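Long-range contacts in alpha-galactosidase (Lactobacillus brevis, PDB 3MI6), which probably hydrolyses terminal, non-reducing alpha-D-galactose residues from alpha-D-galactosides, as a member of glycoside hydrolase family 36: residues G649-W654 / A666-L671; F342-A347 / Q388-D393. All blocks are in the same frame, centred on the assembly; numbering follows the deposited sequence.

Contact 1 (G649-W654 / A666-L671); sequences GNVTSW and AARYQL
Thr-652 and Tyr-669 form a hydrogen-bonded antiparallel pair, with Thr-652 N to Tyr-669 O at 3.0 Å and Tyr-669 N to Thr-652 O at 2.8 Å. Trp-654 and Ala-667 repeat the pattern, more bent, with 142° at the hydrogen from Trp-654 N to Ala-667 O. Where the strands end, Leu-671 N still reaches Asn-650 O at 2.9 Å. Ser-653 and Arg-668 are a non-hydrogen-bonded pair whose backbones bond outward, to Ile-641 and Asp-642 on one flank and Gln-730 on the other. Their side chains do likewise: Ser-653 OG hydrogen-bonds Asp-642 OD2, Arg-668 NH1 hydrogen-bonds Gln-730 OE1. Arg-668 CG stands anti to the backbone N (chi1 -175°) and the extended chain carries the guanidinium to Val-651, whose CG1 lies over one face, 3.7 Å from NE. On the other side of the sheet Tyr-669 turns its edge to the Trp-654 indole, offset edge-to-face with planes at 67°, and its hydroxyl hydrogen-bonds Ala-595 O. A leucine in place of Tyr-669 would probably leave that carbonyl without its phenol partner and the indole without its aromatic edge. The two strands make an antiparallel beta hairpin within the C-terminal beta domain of this family 36 enzyme.

Contact 2 (F342-A347 / Q388-D393); sequences FDFNEA and QRKFPD
Lys-390 lays its CE over one face of the Phe-344 ring, 4.2 Å from the centroid and 16° off the normal, a CH-pi contact displaced toward the rim. Both segments belong to beta-to-alpha connections of the TIM barrel: 342-347 leads into helix 346-358, while the other segment, 388-393, ends the long loop between strand 363-366 and helix 394-404. The lysine chain bends at each torsion beyond CB, which brings CE back to the ring while NZ hydrogen-bonds Gly-369 O; Asp-387 adds only a long, weak ion pair to NZ. Phe-344 meets Phe-391 at its own edge, CE1 to CZ 3.9 Å, and both rings also pack on Leu-349 and Leu-366, tying the loop to the first barrel helix and second strand. At that helix's start Asn-345 is the N-cap, its OD1 accepting from Lys-348 N. The next amide uses a loop carbonyl instead: Glu-346 N bonds to Lys-390 O at 3.0 Å, though bent to 139° at the hydrogen. Glu-346 sends CG away from its own amide nitrogen, which takes its chain past Phe-391, the carboxylate plane turned 64° from the ring. Its OE1 lies in the ring plane at the edge, 3.6 Å from Phe-391 CD1.

Overall arrangement
Contact 2 comes first along the chain and is complete before contact 1 begins. Their centres lie 42 Å apart, the nearest atoms about 29 Å, and they share no sheet or helix. Contact 2 lies in the connections of the eight-stranded parallel barrel of the melibiase region, joining a helix start to a loop; Phe-342 at its edge packs near Asp-368 and Arg-444, both predicted to bind substrate. Contact 1 pairs neighbouring strands 651-657 and 663-670 in the antiparallel C-terminal sheet, away from the predicted sites, with its tyrosine-bearing face against barrel helix 553-566. One contact thus borders the probable substrate pocket, while the other lies where the C-terminal domain meets the barrel.

Contact 1 (G649-W654 / A666-L671)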
ATOM      1  N   GLY D 649      -6.801  -0.279  14.680  1.00 35.82           N
ATOM      2  CA  GLY D 649      -8.142  -0.094  15.196  1.00 36.65           C
ATOM      3  C   GLY D 649      -8.319  -0.401  16.676  1.00 37.36           C
ATOM      4  O   GLY D 649      -9.430  -0.662  17.128  1.00 36.54           O
ATOM      5  N   ASN D 650      -7.238  -0.361  17.446  1.00 37.04           N
ATOM      6  CA  ASN D 650      -7.338  -0.683  18.862  1.00 35.83           C
ATOM      7  C   ASN D 650      -7.898   0.491  19.669  1.00 35.11           C
ATOM      8  O   ASN D 650      -8.576   0.304  20.689  1.00 33.94           O
ATOM      9  CB  ASN D 650      -5.984  -1.123  19.412  1.00 36.30           C
ATOM     10  CG  ASN D 650      -6.108  -1.924  20.697  1.00 38.32           C
ATOM     11  OD1 ASN D 650      -5.381  -1.679  21.667  1.00 40.52           O
ATOM     12  ND2 ASN D 650      -7.024  -2.892  20.711  1.00 35.51           N
ATOM     13  N   VAL D 651      -7.649   1.703  19.190  1.00 34.86           N
ATOM     14  CA  VAL D 651      -8.086   2.888  19.915  1.00 33.95           C
ATOM     15  C   VAL D 651      -9.078   3.731  19.108  1.00 32.42           C
ATOM     16  O   VAL D 651      -8.786   4.114  17.969  1.00 32.58           O
ATOM     17  CB  VAL D 651      -6.867   3.749  20.356  1.00 29.46           C
ATOM     18  CG1 VAL D 651      -7.324   4.957  21.138  1.00 24.77           C
ATOM     19  CG2 VAL D 651      -5.929   2.901  21.178  1.00 30.03           C
ATOM     20  N   THR D 652     -10.245   4.001  19.698  1.00 27.97           N
ATOM     21  CA  THR D 652     -11.242   4.886  19.103  1.00 28.39           C
ATOM     22  C   THR D 652     -11.402   6.066  20.018  1.00 28.95           C
ATOM     23  O   THR D 652     -11.535   5.884  21.218  1.00 29.30           O
ATOM     24  CB  THR D 652     -12.636   4.213  19.009  1.00 31.18           C
ATOM     25  OG1 THR D 652     -12.629   3.218  17.986  1.00 33.59           O
ATOM     26  CG2 THR D 652     -13.721   5.233  18.672  1.00 28.40           C
ATOM     27  N   SER D 653     -11.415   7.281  19.479  1.00 28.30           N
ATOM     28  CA  SER D 653     -11.663   8.423  20.339  1.00 27.13           C
ATOM     29  C   SER D 653     -12.390   9.534  19.639  1.00 30.30           C
ATOM     30  O   SER D 653     -12.218   9.749  18.441  1.00 32.30           O
ATOM     31  CB  SER D 653     -10.359   8.953  20.925  1.00 29.90           C
ATOM     32  OG  SER D 653      -9.588   9.600  19.932  1.00 32.38           O
ATOM     33  N   TRP D 654     -13.210  10.246  20.398  1.00 31.07           N
ATOM     34  CA  TRP D 654     -13.838  11.443  19.875  1.00 30.47           C
ATOM     35  C   TRP D 654     -14.213  12.520  20.885  1.00 31.48           C
ATOM     36  O   TRP D 654     -13.980  12.379  22.097  1.00 30.51           O
ATOM     37  CB  TRP D 654     -15.030  11.138  18.956  1.00 31.76           C
ATOM     38  CG  TRP D 654     -15.825   9.855  19.074  1.00 33.17           C
ATOM     39  CD1 TRP D 654     -16.070   8.927  18.059  1.00 39.10           C
ATOM     40  CD2 TRP D 654     -16.542   9.388  20.204  1.00 29.76           C
ATOM     41  NE1 TRP D 654     -16.896   7.905  18.512  1.00 34.28           N
ATOM     42  CE2 TRP D 654     -17.192   8.163  19.826  1.00 33.40           C
ATOM     43  CE3 TRP D 654     -16.696   9.861  21.491  1.00 28.34           C
ATOM     44  CZ2 TRP D 654     -17.972   7.441  20.700  1.00 30.75           C
ATOM     45  CZ3 TRP D 654     -17.456   9.148  22.345  1.00 31.61           C
ATOM     46  CH2 TRP D 654     -18.101   7.952  21.955  1.00 34.40           C
ATOM     47  N   ALA D 666     -14.293  14.799  25.763  1.00 32.74           N
ATOM     48  CA  ALA D 666     -13.551  13.873  24.913  1.00 30.52           C
ATOM     49  C   ALA D 666     -13.603  12.478  25.517  1.00 30.20           C
ATOM     50  O   ALA D 666     -13.842  12.307  26.709  1.00 29.87           O
ATOM     51  CB  ALA D 666     -12.107  14.330  24.766  1.00 28.54           C
ATOM     52  N   ALA D 667     -13.398  11.468  24.690  1.00 29.12           N
ATOM     53  CA  ALA D 667     -13.409  10.113  25.198  1.00 27.73           C
ATOM     54  C   ALA D 667     -12.452   9.309  24.373  1.00 28.44           C
ATOM     55  O   ALA D 667     -12.441   9.444  23.161  1.00 30.55           O
ATOM     56  CB  ALA D 667     -14.792   9.528  25.116  1.00 27.92           C
ATOM     57  N   ARG D 668     -11.632   8.503  25.045  1.00 27.10           N
ATOM     58  CA  ARG D 668     -10.740   7.555  24.402  1.00 26.50           C
ATOM     59  C   ARG D 668     -11.117   6.153  24.882  1.00 29.42           C
ATOM     60  O   ARG D 668     -11.193   5.893  26.079  1.00 30.73           O
ATOM     61  CB  ARG D 668      -9.308   7.866  24.784  1.00 25.92           C
ATOM     62  CG  ARG D 668      -8.266   7.049  24.116  1.00 24.31           C
ATOM     63  CD  ARG D 668      -6.903   7.532  24.590  1.00 26.70           C
ATOM     64  NE  ARG D 668      -5.792   6.871  23.916  1.00 28.16           N
ATOM     65  CZ  ARG D 668      -5.158   5.800  24.391  1.00 30.31           C
ATOM     66  NH1 ARG D 668      -5.523   5.263  25.546  1.00 31.23           N
ATOM     67  NH2 ARG D 668      -4.164   5.259  23.701  1.00 31.08           N
ATOM     68  N   TYR D 669     -11.370   5.254  23.944  1.00 28.98           N
ATOM     69  CA  TYR D 669     -11.682   3.875  24.262  1.00 29.03           C
ATOM     70  C   TYR D 669     -10.595   2.992  23.681  1.00 28.88           C
ATOM     71  O   TYR D 669     -10.257   3.111  22.513  1.00 30.40           O
ATOM     72  CB  TYR D 669     -13.039   3.477  23.655  1.00 31.62           C
ATOM     73  CG  TYR D 669     -14.133   4.504  23.847  1.00 30.00           C
ATOM     74  CD1 TYR D 669     -15.031   4.383  24.883  1.00 30.55           C
ATOM     75  CD2 TYR D 669     -14.246   5.606  23.006  1.00 29.53           C
ATOM     76  CE1 TYR D 669     -16.015   5.315  25.079  1.00 31.03           C
ATOM     77  CE2 TYR D 669     -15.230   6.546  23.191  1.00 27.45           C
ATOM     78  CZ  TYR D 669     -16.117   6.393  24.229  1.00 30.04           C
ATOM     79  OH  TYR D 669     -17.127   7.313  24.449  1.00 32.16           O
ATOM     80  N   GLN D 670     -10.034   2.108  24.490  1.00 31.95           N
ATOM     81  CA  GLN D 670      -9.092   1.139  23.963  1.00 32.13           C
ATOM     82  C   GLN D 670      -9.751  -0.218  24.076  1.00 33.30           C
ATOM     83  O   GLN D 670     -10.331  -0.544  25.126  1.00 31.34           O
ATOM     84  CB  GLN D 670      -7.781   1.173  24.733  1.00 29.58           C
ATOM     85  CG  GLN D 670      -6.683   0.307  24.139  1.00 35.17           C
ATOM     86  CD  GLN D 670      -5.392   0.329  24.980  1.00 42.05           C
ATOM     87  OE1 GLN D 670      -5.412  -0.021  26.172  1.00 40.25           O
ATOM     88  NE2 GLN D 670      -4.271   0.750  24.361  1.00 35.70           N
ATOM     89  N   LEU D 671      -9.688  -1.006  23.004  1.00 32.38           N
ATOM     90  CA  LEU D 671     -10.345  -2.306  23.038  1.00 35.04           C
ATOM     91  C   LEU D 671      -9.540  -3.354  23.825  1.00 37.32           C
ATOM     92  O   LEU D 671     -10.076  -4.034  24.708  1.00 36.51           O
ATOM     93  CB  LEU D 671     -10.662  -2.798  21.634  1.00 33.00           C
ATOM     94  CG  LEU D 671     -11.611  -1.930  20.804  1.00 36.23           C
ATOM     95  CD1 LEU D 671     -11.811  -2.547  19.417  1.00 34.84           C
ATOM     96  CD2 LEU D 671     -12.943  -1.744  21.504  1.00 31.73           C
TER

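Contact 2 (F342-A347 / Q388-D393)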
ATOM      1  N   PHE D 342     -40.586 -11.179  25.529  1.00 73.17           N
ATOM      2  CA  PHE D 342     -42.046 -11.342  25.551  1.00 69.75           C
ATOM      3  C   PHE D 342     -42.574 -11.762  26.924  1.00 70.43           C
ATOM      4  O   PHE D 342     -43.784 -11.738  27.165  1.00 68.16           O
ATOM      5  CB  PHE D 342     -42.502 -12.348  24.490  1.00 65.95           C
ATOM      6  CG  PHE D 342     -41.954 -12.075  23.123  1.00 65.54           C
ATOM      7  CD1 PHE D 342     -42.514 -11.092  22.322  1.00 62.66           C
ATOM      8  CD2 PHE D 342     -40.876 -12.801  22.634  1.00 64.14           C
ATOM      9  CE1 PHE D 342     -42.005 -10.835  21.058  1.00 60.25           C
ATOM     10  CE2 PHE D 342     -40.363 -12.552  21.368  1.00 61.10           C
ATOM     11  CZ  PHE D 342     -40.929 -11.567  20.580  1.00 59.94           C
ATOM     12  N   ASP D 343     -41.659 -12.145  27.813  1.00 73.82           N
ATOM     13  CA  ASP D 343     -42.024 -12.666  29.133  1.00 76.54           C
ATOM     14  C   ASP D 343     -42.258 -11.539  30.140  1.00 76.33           C
ATOM     15  O   ASP D 343     -41.395 -11.251  30.982  1.00 75.33           O
ATOM     16  CB  ASP D 343     -40.953 -13.648  29.647  1.00 77.00           C
ATOM     17  CG  ASP D 343     -41.287 -14.241  31.022  1.00 78.97           C
ATOM     18  OD1 ASP D 343     -42.441 -14.115  31.495  1.00 79.22           O
ATOM     19  OD2 ASP D 343     -40.379 -14.845  31.629  1.00 77.13           O
ATOM     20  N   PHE D 344     -43.426 -10.905  30.044  1.00 72.81           N
ATOM     21  CA  PHE D 344     -43.790  -9.839  30.971  1.00 73.19           C
ATOM     22  C   PHE D 344     -45.294  -9.680  31.131  1.00 70.09           C
ATOM     23  O   PHE D 344     -46.079 -10.240  30.374  1.00 71.50           O
ATOM     24  CB  PHE D 344     -43.139  -8.493  30.573  1.00 72.55           C
ATOM     25  CG  PHE D 344     -43.747  -7.845  29.349  1.00 71.48           C
ATOM     26  CD1 PHE D 344     -44.939  -7.132  29.440  1.00 68.33           C
ATOM     27  CD2 PHE D 344     -43.116  -7.934  28.110  1.00 69.97           C
ATOM     28  CE1 PHE D 344     -45.500  -6.533  28.325  1.00 62.26           C
ATOM     29  CE2 PHE D 344     -43.673  -7.334  26.984  1.00 65.12           C
ATOM     30  CZ  PHE D 344     -44.868  -6.633  27.097  1.00 63.00           C
ATOM     31  N   ASN D 345     -45.669  -8.920  32.150  1.00 72.59           N
ATOM     32  CA  ASN D 345     -47.049  -8.518  32.394  1.00 79.93           C
ATOM     33  C   ASN D 345     -47.042  -7.177  33.141  1.00 81.38           C
ATOM     34  O   ASN D 345     -45.988  -6.747  33.622  1.00 78.09           O
ATOM     35  CB  ASN D 345     -47.824  -9.604  33.163  1.00 81.29           C
ATOM     36  CG  ASN D 345     -47.133 -10.033  34.463  1.00 79.99           C
ATOM     37  OD1 ASN D 345     -46.581  -9.206  35.194  1.00 79.46           O
ATOM     38  ND2 ASN D 345     -47.182 -11.334  34.761  1.00 69.59           N
ATOM     39  N   GLU D 346     -48.195  -6.512  33.233  1.00 81.51           N
ATOM     40  CA  GLU D 346     -48.239  -5.155  33.784  1.00 80.98           C
ATOM     41  C   GLU D 346     -47.508  -5.005  35.119  1.00 81.57           C
ATOM     42  O   GLU D 346     -46.689  -4.099  35.295  1.00 78.07           O
ATOM     43  CB  GLU D 346     -49.677  -4.659  33.928  1.00 80.37           C
ATOM     44  CG  GLU D 346     -49.774  -3.444  34.831  1.00 82.57           C
ATOM     45  CD  GLU D 346     -50.817  -2.446  34.378  1.00 85.83           C
ATOM     46  OE1 GLU D 346     -51.755  -2.843  33.656  1.00 86.16           O
ATOM     47  OE2 GLU D 346     -50.697  -1.259  34.754  1.00 86.36           O
ATOM     48  N   ALA D 347     -47.815  -5.899  36.052  1.00 82.60           N
ATOM     49  CA  ALA D 347     -47.229  -5.878  37.384  1.00 80.65           C
ATOM     50  C   ALA D 347     -45.703  -5.937  37.350  1.00 78.69           C
ATOM     51  O   ALA D 347     -45.033  -5.209  38.078  1.00 75.61           O
ATOM     52  CB  ALA D 347     -47.779  -7.023  38.206  1.00 85.00           C
ATOM     53  N   GLN D 388     -55.218  -8.352  26.742  1.00 83.51           N
ATOM     54  CA  GLN D 388     -55.751  -8.350  28.111  1.00 84.71           C
ATOM     55  C   GLN D 388     -55.123  -9.356  29.092  1.00 82.70           C
ATOM     56  O   GLN D 388     -55.246  -9.191  30.301  1.00 83.08           O
ATOM     57  CB  GLN D 388     -57.286  -8.431  28.111  1.00 85.14           C
ATOM     58  CG  GLN D 388     -57.955  -7.168  27.549  1.00 84.50           C
ATOM     59  CD  GLN D 388     -59.474  -7.248  27.494  1.00 82.99           C
ATOM     60  OE1 GLN D 388     -60.110  -7.926  28.303  1.00 82.73           O
ATOM     61  NE2 GLN D 388     -60.062  -6.538  26.536  1.00 75.91           N
ATOM     62  N   ARG D 389     -54.442 -10.377  28.589  1.00 81.94           N
ATOM     63  CA  ARG D 389     -53.724 -11.282  29.479  1.00 82.10           C
ATOM     64  C   ARG D 389     -52.633 -10.537  30.239  1.00 86.94           C
ATOM     65  O   ARG D 389     -52.316 -10.872  31.381  1.00 87.05           O
ATOM     66  CB  ARG D 389     -53.045 -12.401  28.703  1.00 85.44           C
ATOM     67  CG  ARG D 389     -53.864 -13.073  27.644  1.00 88.78           C
ATOM     68  CD  ARG D 389     -52.928 -13.947  26.824  1.00 93.05           C
ATOM     69  NE  ARG D 389     -53.601 -14.657  25.745  1.00 91.11           N
ATOM     70  CZ  ARG D 389     -52.995 -15.540  24.959  1.00 93.28           C
ATOM     71  NH1 ARG D 389     -51.706 -15.804  25.144  1.00 85.78           N
ATOM     72  NH2 ARG D 389     -53.672 -16.157  23.994  1.00 94.19           N
ATOM     73  N   LYS D 390     -52.034  -9.543  29.589  1.00 86.01           N
ATOM     74  CA  LYS D 390     -50.881  -8.861  30.168  1.00 86.49           C
ATOM     75  C   LYS D 390     -51.226  -7.433  30.562  1.00 85.44           C
ATOM     76  O   LYS D 390     -50.467  -6.779  31.276  1.00 87.31           O
ATOM     77  CB  LYS D 390     -49.679  -8.897  29.210  1.00 81.71           C
ATOM     78  CG  LYS D 390     -49.847  -9.863  28.035  1.00 83.31           C
ATOM     79  CD  LYS D 390     -48.630 -10.778  27.803  1.00 82.60           C
ATOM     80  CE  LYS D 390     -47.409 -10.010  27.339  1.00 73.77           C
ATOM     81  NZ  LYS D 390     -47.836  -8.704  26.785  1.00 77.14           N
ATOM     82  N   PHE D 391     -52.378  -6.957  30.097  1.00 84.96           N
ATOM     83  CA  PHE D 391     -52.875  -5.629  30.464  1.00 87.58           C
ATOM     84  C   PHE D 391     -54.388  -5.627  30.668  1.00 88.01           C
ATOM     85  O   PHE D 391     -55.138  -5.215  29.785  1.00 87.01           O
ATOM     86  CB  PHE D 391     -52.468  -4.572  29.426  1.00 86.33           C
ATOM     87  CG  PHE D 391     -50.992  -4.324  29.371  1.00 83.70           C
ATOM     88  CD1 PHE D 391     -50.344  -3.698  30.422  1.00 82.87           C
ATOM     89  CD2 PHE D 391     -50.247  -4.724  28.276  1.00 80.61           C
ATOM     90  CE1 PHE D 391     -48.984  -3.475  30.379  1.00 82.17           C
ATOM     91  CE2 PHE D 391     -48.881  -4.505  28.227  1.00 75.70           C
ATOM     92  CZ  PHE D 391     -48.251  -3.879  29.277  1.00 76.47           C
ATOM     93  N   PRO D 392     -54.834  -6.077  31.849  1.00 90.24           N
ATOM     94  CA  PRO D 392     -56.252  -6.232  32.197  1.00 90.56           C
ATOM     95  C   PRO D 392     -57.102  -4.968  32.009  1.00 92.19           C
ATOM     96  O   PRO D 392     -58.228  -5.061  31.505  1.00 90.68           O
ATOM     97  CB  PRO D 392     -56.199  -6.623  33.675  1.00 92.57           C
ATOM     98  CG  PRO D 392     -54.868  -7.284  33.837  1.00 86.99           C
ATOM     99  CD  PRO D 392     -53.945  -6.528  32.936  1.00 86.36           C
ATOM    100  N   ASP D 393     -56.578  -3.811  32.413  1.00 92.67           N
ATOM    101  CA  ASP D 393     -57.333  -2.562  32.338  1.00 93.49           C
ATOM    102  C   ASP D 393     -56.879  -1.724  31.149  1.00 90.35           C
ATOM    103  O   ASP D 393     -56.830  -0.497  31.221  1.00 90.43           O
ATOM    104  CB  ASP D 393     -57.187  -1.753  33.636  1.00 94.85           C
ATOM    105  CG  ASP D 393     -57.804  -2.453  34.851  1.00 96.82           C
ATOM    106  OD1 ASP D 393     -57.757  -3.700  34.935  1.00 95.24           O
ATOM    107  OD2 ASP D 393     -58.328  -1.744  35.737  1.00 98.75           O
TER